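Local coordinates for FEZ-1 protein (Fluoribacter gormanii, PDB 5WCK) that probably hydrolyses the beta-lactam ring of antibiotics as a subclass B3 metallo-beta-lactamase, with two zinc ions bound in its active site, at residues Tyr91-Gly105 with Tyr118-Asp130. The protein carries 2 engineered substitutions. Residues are numbered along the deposited sequence; the frame is centred on the assembly and turned at random.
Sequences YMVMDEDVSVILSGG and YFTQSTVDKVLHD
One face of the Phe119 ring lies against Gly104, whose CA stands 4.0 Å from the ring centroid in a CH-pi contact; Ile101 CD1 meets its edge. Phe119 CG sits between its backbone N and carbonyl carbon (chi1 53°), which turns the ring against the C-terminal end of helix 95-103, where Gly104, without a side chain and at positive phi, closes a Schellman motif. The Tyr91 ring takes Val93 CG2 on one face and Ser122 OG at its edge, 3.3 Å from Tyr91 CE2. That small hydroxyl donates to a water shared with Ile101 O and Thr120 O. Branched Val124 fills the angle between strand and helix: its CG2 lies 3.8 Å from Val93 CG2 and 3.9 Å from Ile101 CG2. Asp125, just before strand 126-128, holds the backbone of Tyr91: OD2 accepts from Tyr91 N at 2.9 Å through the anti lone pair, while Tyr91 O receives Asp125 N and Lys126 N. Leu128 N reaches Val93 O nearly straight (175° at hydrogen), though from above the carbonyl plane. Strands 90-94 and 126-128 pair in parallel, with helix 95-103 and a long loop between them: a beta-alpha-beta crossover at a sheet edge of the metallo-beta-lactamase alpha-beta/beta-alpha sandwich.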
loop_
_atom_site.group_PDB
_atom_site.type_symbol
_atom_site.label_atom_id
_atom_site.label_comp_id
_atom_site.label_asym_id
_atom_site.label_seq_id
_atom_site.Cartn_x
_atom_site.Cartn_y
_atom_site.Cartn_z
ATOM N N TYR A 91 -14.960 -1.304 -3.238
ATOM C CA TYR A 91 -13.821 -1.666 -2.370
ATOM C C TYR A 91 -13.388 -3.097 -2.695
ATOM O O TYR A 91 -14.167 -3.997 -2.570
ATOM C CB TYR A 91 -14.311 -1.593 -0.926
ATOM C CG TYR A 91 -13.261 -1.494 0.148
ATOM C CD1 TYR A 91 -11.943 -1.218 -0.137
ATOM C CD2 TYR A 91 -13.613 -1.678 1.463
ATOM C CE1 TYR A 91 -11.002 -1.109 0.868
ATOM C CE2 TYR A 91 -12.688 -1.564 2.477
ATOM C CZ TYR A 91 -11.380 -1.249 2.184
ATOM O OH TYR A 91 -10.499 -1.139 3.211
ATOM N N MET A 92 -12.110 -3.265 -3.042
ATOM C CA MET A 92 -11.611 -4.566 -3.429
ATOM C C MET A 92 -10.397 -4.874 -2.544
ATOM O O MET A 92 -9.486 -4.043 -2.407
ATOM C CB MET A 92 -11.220 -4.600 -4.910
ATOM C CG MET A 92 -12.289 -4.036 -5.824
ATOM S SD MET A 92 -11.866 -4.311 -7.559
ATOM C CE MET A 92 -13.292 -3.524 -8.312
ATOM N N VAL A 93 -10.388 -6.074 -1.971
ATOM C CA VAL A 93 -9.428 -6.473 -0.922
ATOM C C VAL A 93 -9.024 -7.940 -1.141
ATOM O O VAL A 93 -9.838 -8.814 -1.422
ATOM C CB VAL A 93 -9.991 -6.258 0.495
ATOM C CG1 VAL A 93 -9.020 -6.737 1.555
ATOM C CG2 VAL A 93 -10.383 -4.823 0.762
ATOM N N MET A 94 -7.715 -8.209 -0.995
ATOM C CA MET A 94 -7.140 -9.549 -1.023
ATOM C C MET A 94 -7.842 -10.439 0.024
ATOM O O MET A 94 -7.964 -10.060 1.178
ATOM C CB MET A 94 -5.645 -9.466 -0.699
ATOM C CG MET A 94 -4.855 -10.756 -0.903
ATOM S SD MET A 94 -4.777 -11.408 -2.600
ATOM C CE MET A 94 -3.690 -10.185 -3.333
ATOM N N ASP A 95 -8.252 -11.628 -0.433
ATOM C CA ASP A 95 -8.982 -12.657 0.301
ATOM C C ASP A 95 -8.520 -12.740 1.759
ATOM O O ASP A 95 -9.340 -12.624 2.687
ATOM C CB ASP A 95 -8.866 -13.983 -0.440
ATOM C CG ASP A 95 -9.736 -15.110 0.104
ATOM O OD1 ASP A 95 -10.716 -14.813 0.830
ATOM O OD2 ASP A 95 -9.454 -16.275 -0.252
ATOM N N GLU A 96 -7.218 -12.939 1.962
ATOM C CA GLU A 96 -6.680 -13.229 3.290
ATOM C C GLU A 96 -6.833 -12.057 4.265
ATOM O O GLU A 96 -6.744 -12.283 5.504
ATOM C CB GLU A 96 -5.211 -13.628 3.185
ATOM C CG GLU A 96 -4.966 -15.002 2.554
ATOM C CD GLU A 96 -5.008 -15.136 1.032
ATOM O OE1 GLU A 96 -5.325 -14.129 0.308
ATOM O OE2 GLU A 96 -4.748 -16.263 0.534
ATOM N N ASP A 97 -7.051 -10.825 3.766
ATOM C CA ASP A 97 -7.263 -9.670 4.636
ATOM C C ASP A 97 -8.742 -9.239 4.792
ATOM O O ASP A 97 -9.021 -8.310 5.509
ATOM C CB ASP A 97 -6.444 -8.469 4.169
ATOM C CG ASP A 97 -5.067 -8.356 4.797
ATOM O OD1 ASP A 97 -4.721 -9.200 5.669
ATOM O OD2 ASP A 97 -4.343 -7.427 4.379
ATOM N N VAL A 98 -9.673 -9.922 4.115
ATOM C CA VAL A 98 -11.094 -9.527 4.115
ATOM C C VAL A 98 -11.661 -9.595 5.536
ATOM O O VAL A 98 -12.374 -8.669 5.951
ATOM C CB VAL A 98 -11.901 -10.367 3.128
ATOM C CG1 VAL A 98 -13.410 -10.167 3.331
ATOM C CG2 VAL A 98 -11.490 -10.034 1.693
ATOM N N SER A 99 -11.317 -10.653 6.292
ATOM C CA SER A 99 -11.872 -10.779 7.648
ATOM C C SER A 99 -11.536 -9.538 8.485
ATOM O O SER A 99 -12.365 -9.023 9.255
ATOM C CB SER A 99 -11.393 -12.030 8.327
ATOM O OG SER A 99 -11.829 -12.049 9.673
ATOM N N VAL A 100 -10.291 -9.060 8.391
ATOM C CA VAL A 100 -9.909 -7.894 9.177
ATOM C C VAL A 100 -10.707 -6.654 8.752
ATOM O O VAL A 100 -11.134 -5.870 9.600
ATOM C CB VAL A 100 -8.392 -7.649 9.114
ATOM C CG1 VAL A 100 -8.017 -6.324 9.708
ATOM C CG2 VAL A 100 -7.656 -8.784 9.806
ATOM N N ILE A 101 -10.904 -6.468 7.450
ATOM C CA ILE A 101 -11.665 -5.318 6.980
ATOM C C ILE A 101 -13.124 -5.402 7.473
ATOM O O ILE A 101 -13.662 -4.416 7.973
ATOM C CB ILE A 101 -11.541 -5.191 5.453
ATOM C CG1 ILE A 101 -10.090 -4.908 5.032
ATOM C CG2 ILE A 101 -12.497 -4.132 4.917
ATOM C CD1 ILE A 101 -9.473 -3.710 5.703
ATOM N N LEU A 102 -13.750 -6.569 7.357
ATOM C CA LEU A 102 -15.182 -6.718 7.762
ATOM C C LEU A 102 -15.339 -6.486 9.277
ATOM O O LEU A 102 -16.348 -5.930 9.725
ATOM C CB LEU A 102 -15.689 -8.117 7.394
ATOM C CG LEU A 102 -15.732 -8.468 5.911
ATOM C CD1 LEU A 102 -16.341 -9.845 5.710
ATOM C CD2 LEU A 102 -16.465 -7.433 5.087
ATOM N N SER A 103 -14.334 -6.894 10.065
ATOM C CA SER A 103 -14.393 -6.836 11.523
ATOM C C SER A 103 -13.806 -5.521 12.058
ATOM O O SER A 103 -13.745 -5.306 13.280
ATOM C CB SER A 103 -13.709 -8.029 12.137
ATOM O OG SER A 103 -12.295 -7.952 11.994
ATOM N N GLY A 104 -13.301 -4.640 11.179
ATOM C CA GLY A 104 -12.703 -3.406 11.638
ATOM C C GLY A 104 -11.512 -3.641 12.560
ATOM O O GLY A 104 -11.261 -2.843 13.467
ATOM N N GLY A 105 -10.780 -4.745 12.358
ATOM C CA GLY A 105 -9.595 -5.025 13.137
ATOM C C GLY A 105 -9.787 -6.063 14.237
ATOM O O GLY A 105 -8.810 -6.577 14.795
ATOM N N TYR A 118 -8.471 -0.553 16.119
ATOM C CA TYR A 118 -9.715 -0.852 15.456
ATOM C C TYR A 118 -10.106 0.315 14.544
ATOM O O TYR A 118 -9.626 1.436 14.684
ATOM C CB TYR A 118 -10.855 -1.085 16.450
ATOM C CG TYR A 118 -10.709 -2.241 17.405
ATOM C CD1 TYR A 118 -9.755 -3.237 17.254
ATOM C CD2 TYR A 118 -11.545 -2.317 18.507
ATOM C CE1 TYR A 118 -9.652 -4.289 18.152
ATOM C CE2 TYR A 118 -11.456 -3.359 19.416
ATOM C CZ TYR A 118 -10.503 -4.349 19.244
ATOM O OH TYR A 118 -10.423 -5.364 20.150
ATOM N N PHE A 119 -10.958 0.017 13.569
ATOM C CA PHE A 119 -11.436 1.031 12.628
ATOM C C PHE A 119 -12.842 0.657 12.155
ATOM O O PHE A 119 -13.339 -0.422 12.422
ATOM C CB PHE A 119 -10.414 1.185 11.488
ATOM C CG PHE A 119 -10.020 -0.092 10.792
ATOM C CD1 PHE A 119 -9.015 -0.907 11.302
ATOM C CD2 PHE A 119 -10.617 -0.470 9.604
ATOM C CE1 PHE A 119 -8.643 -2.074 10.651
ATOM C CE2 PHE A 119 -10.251 -1.636 8.958
ATOM C CZ PHE A 119 -9.262 -2.436 9.483
ATOM N N THR A 120 -13.489 1.577 11.452
ATOM C CA THR A 120 -14.882 1.396 11.010
ATOM C C THR A 120 -15.012 0.184 10.097
ATOM O O THR A 120 -14.264 0.042 9.122
ATOM C CB THR A 120 -15.391 2.668 10.328
ATOM O OG1 THR A 120 -15.211 3.749 11.245
ATOM C CG2 THR A 120 -16.840 2.561 9.911
ATOM N N GLN A 121 -15.981 -0.680 10.414
ATOM C CA GLN A 121 -16.332 -1.821 9.586
ATOM C C GLN A 121 -16.867 -1.350 8.221
ATOM O O GLN A 121 -17.492 -0.289 8.087
ATOM C CB GLN A 121 -17.364 -2.691 10.307
ATOM C CG GLN A 121 -16.842 -3.282 11.609
ATOM C CD GLN A 121 -17.838 -4.199 12.279
ATOM O OE1 GLN A 121 -18.848 -4.580 11.700
ATOM N NE2 GLN A 121 -17.527 -4.593 13.502
ATOM N N SER A 122 -16.549 -2.129 7.183
ATOM C CA SER A 122 -17.032 -1.864 5.846
ATOM C C SER A 122 -17.266 -3.213 5.168
ATOM O O SER A 122 -16.865 -4.259 5.690
ATOM C CB SER A 122 -16.070 -0.983 5.101
ATOM O OG SER A 122 -14.861 -1.676 4.958
ATOM N N THR A 123 -17.951 -3.187 4.024
ATOM C CA THR A 123 -18.088 -4.374 3.224
ATOM C C THR A 123 -17.121 -4.284 2.046
ATOM O O THR A 123 -16.795 -3.200 1.570
ATOM C CB THR A 123 -19.541 -4.546 2.771
ATOM O OG1 THR A 123 -19.893 -3.375 2.043
ATOM C CG2 THR A 123 -20.497 -4.715 3.928
ATOM N N VAL A 124 -16.709 -5.461 1.596
ATOM C CA VAL A 124 -15.836 -5.608 0.446
ATOM C C VAL A 124 -16.705 -5.970 -0.766
ATOM O O VAL A 124 -17.424 -6.968 -0.770
ATOM C CB VAL A 124 -14.743 -6.646 0.749
ATOM C CG1 VAL A 124 -13.959 -7.049 -0.494
ATOM C CG2 VAL A 124 -13.818 -6.141 1.850
ATOM N N ASP A 125 -16.562 -5.178 -1.828
ATOM C CA ASP A 125 -17.347 -5.369 -3.062
ATOM C C ASP A 125 -16.757 -6.462 -3.967
ATOM O O ASP A 125 -17.503 -7.136 -4.688
ATOM C CB ASP A 125 -17.479 -4.029 -3.772
ATOM C CG ASP A 125 -18.248 -3.037 -2.927
ATOM O OD1 ASP A 125 -19.419 -3.339 -2.630
ATOM O OD2 ASP A 125 -17.666 -2.015 -2.524
ATOM N N LYS A 126 -15.428 -6.647 -3.973
ATOM C CA LYS A 126 -14.828 -7.706 -4.715
ATOM C C LYS A 126 -13.633 -8.253 -3.946
ATOM O O LYS A 126 -12.718 -7.526 -3.599
ATOM C CB LYS A 126 -14.365 -7.286 -6.109
ATOM C CG LYS A 126 -13.962 -8.450 -6.992
ATOM C CD LYS A 126 -13.635 -8.092 -8.436
ATOM C CE LYS A 126 -13.279 -9.328 -9.240
ATOM N NZ LYS A 126 -12.900 -9.048 -10.645
ATOM N N VAL A 127 -13.664 -9.562 -3.708
ATOM C CA VAL A 127 -12.569 -10.256 -3.068
ATOM C C VAL A 127 -11.509 -10.598 -4.115
ATOM O O VAL A 127 -11.810 -11.221 -5.149
ATOM C CB VAL A 127 -13.065 -11.527 -2.366
ATOM C CG1 VAL A 127 -11.907 -12.312 -1.777
ATOM C CG2 VAL A 127 -14.095 -11.179 -1.311
ATOM N N LEU A 128 -10.259 -10.220 -3.833
ATOM C CA LEU A 128 -9.161 -10.465 -4.780
ATOM C C LEU A 128 -8.312 -11.672 -4.375
ATOM O O LEU A 128 -8.382 -12.165 -3.255
ATOM C CB LEU A 128 -8.281 -9.218 -4.867
ATOM C CG LEU A 128 -8.991 -7.940 -5.311
ATOM C CD1 LEU A 128 -8.064 -6.745 -5.204
ATOM C CD2 LEU A 128 -9.568 -8.066 -6.712
ATOM N N HIS A 129 -7.495 -12.129 -5.330
ATOM C CA HIS A 129 -6.632 -13.292 -5.150
ATOM C C HIS A 129 -5.257 -12.987 -5.729
ATOM O O HIS A 129 -5.122 -12.091 -6.521
ATOM C CB HIS A 129 -7.262 -14.541 -5.791
ATOM C CG HIS A 129 -8.680 -14.715 -5.373
ATOM N ND1 HIS A 129 -9.033 -15.427 -4.241
ATOM C CD2 HIS A 129 -9.830 -14.197 -5.873
ATOM C CE1 HIS A 129 -10.344 -15.372 -4.082
ATOM N NE2 HIS A 129 -10.855 -14.628 -5.077
ATOM N N ASP A 130 -4.265 -13.797 -5.364
ATOM C CA ASP A 130 -2.903 -13.581 -5.821
ATOM C C ASP A 130 -2.840 -13.570 -7.347
ATOM O O ASP A 130 -3.320 -14.518 -8.007
ATOM C CB ASP A 130 -1.978 -14.674 -5.286
ATOM C CG ASP A 130 -0.496 -14.409 -5.385
ATOM O OD1 ASP A 130 -0.082 -13.274 -5.735
ATOM O OD2 ASP A 130 0.259 -15.371 -5.080
HETATM O O HOH W 1 -7.436 -16.406 -2.153
HETATM O O HOH W 2 -5.047 -15.054 -2.451
HETATM O O HOH W 3 -13.256 -1.752 7.351
HETATM O O HOH W 4 -18.507 -5.384 7.818
HETATM O O HOH W 5 -15.381 -3.614 14.733
#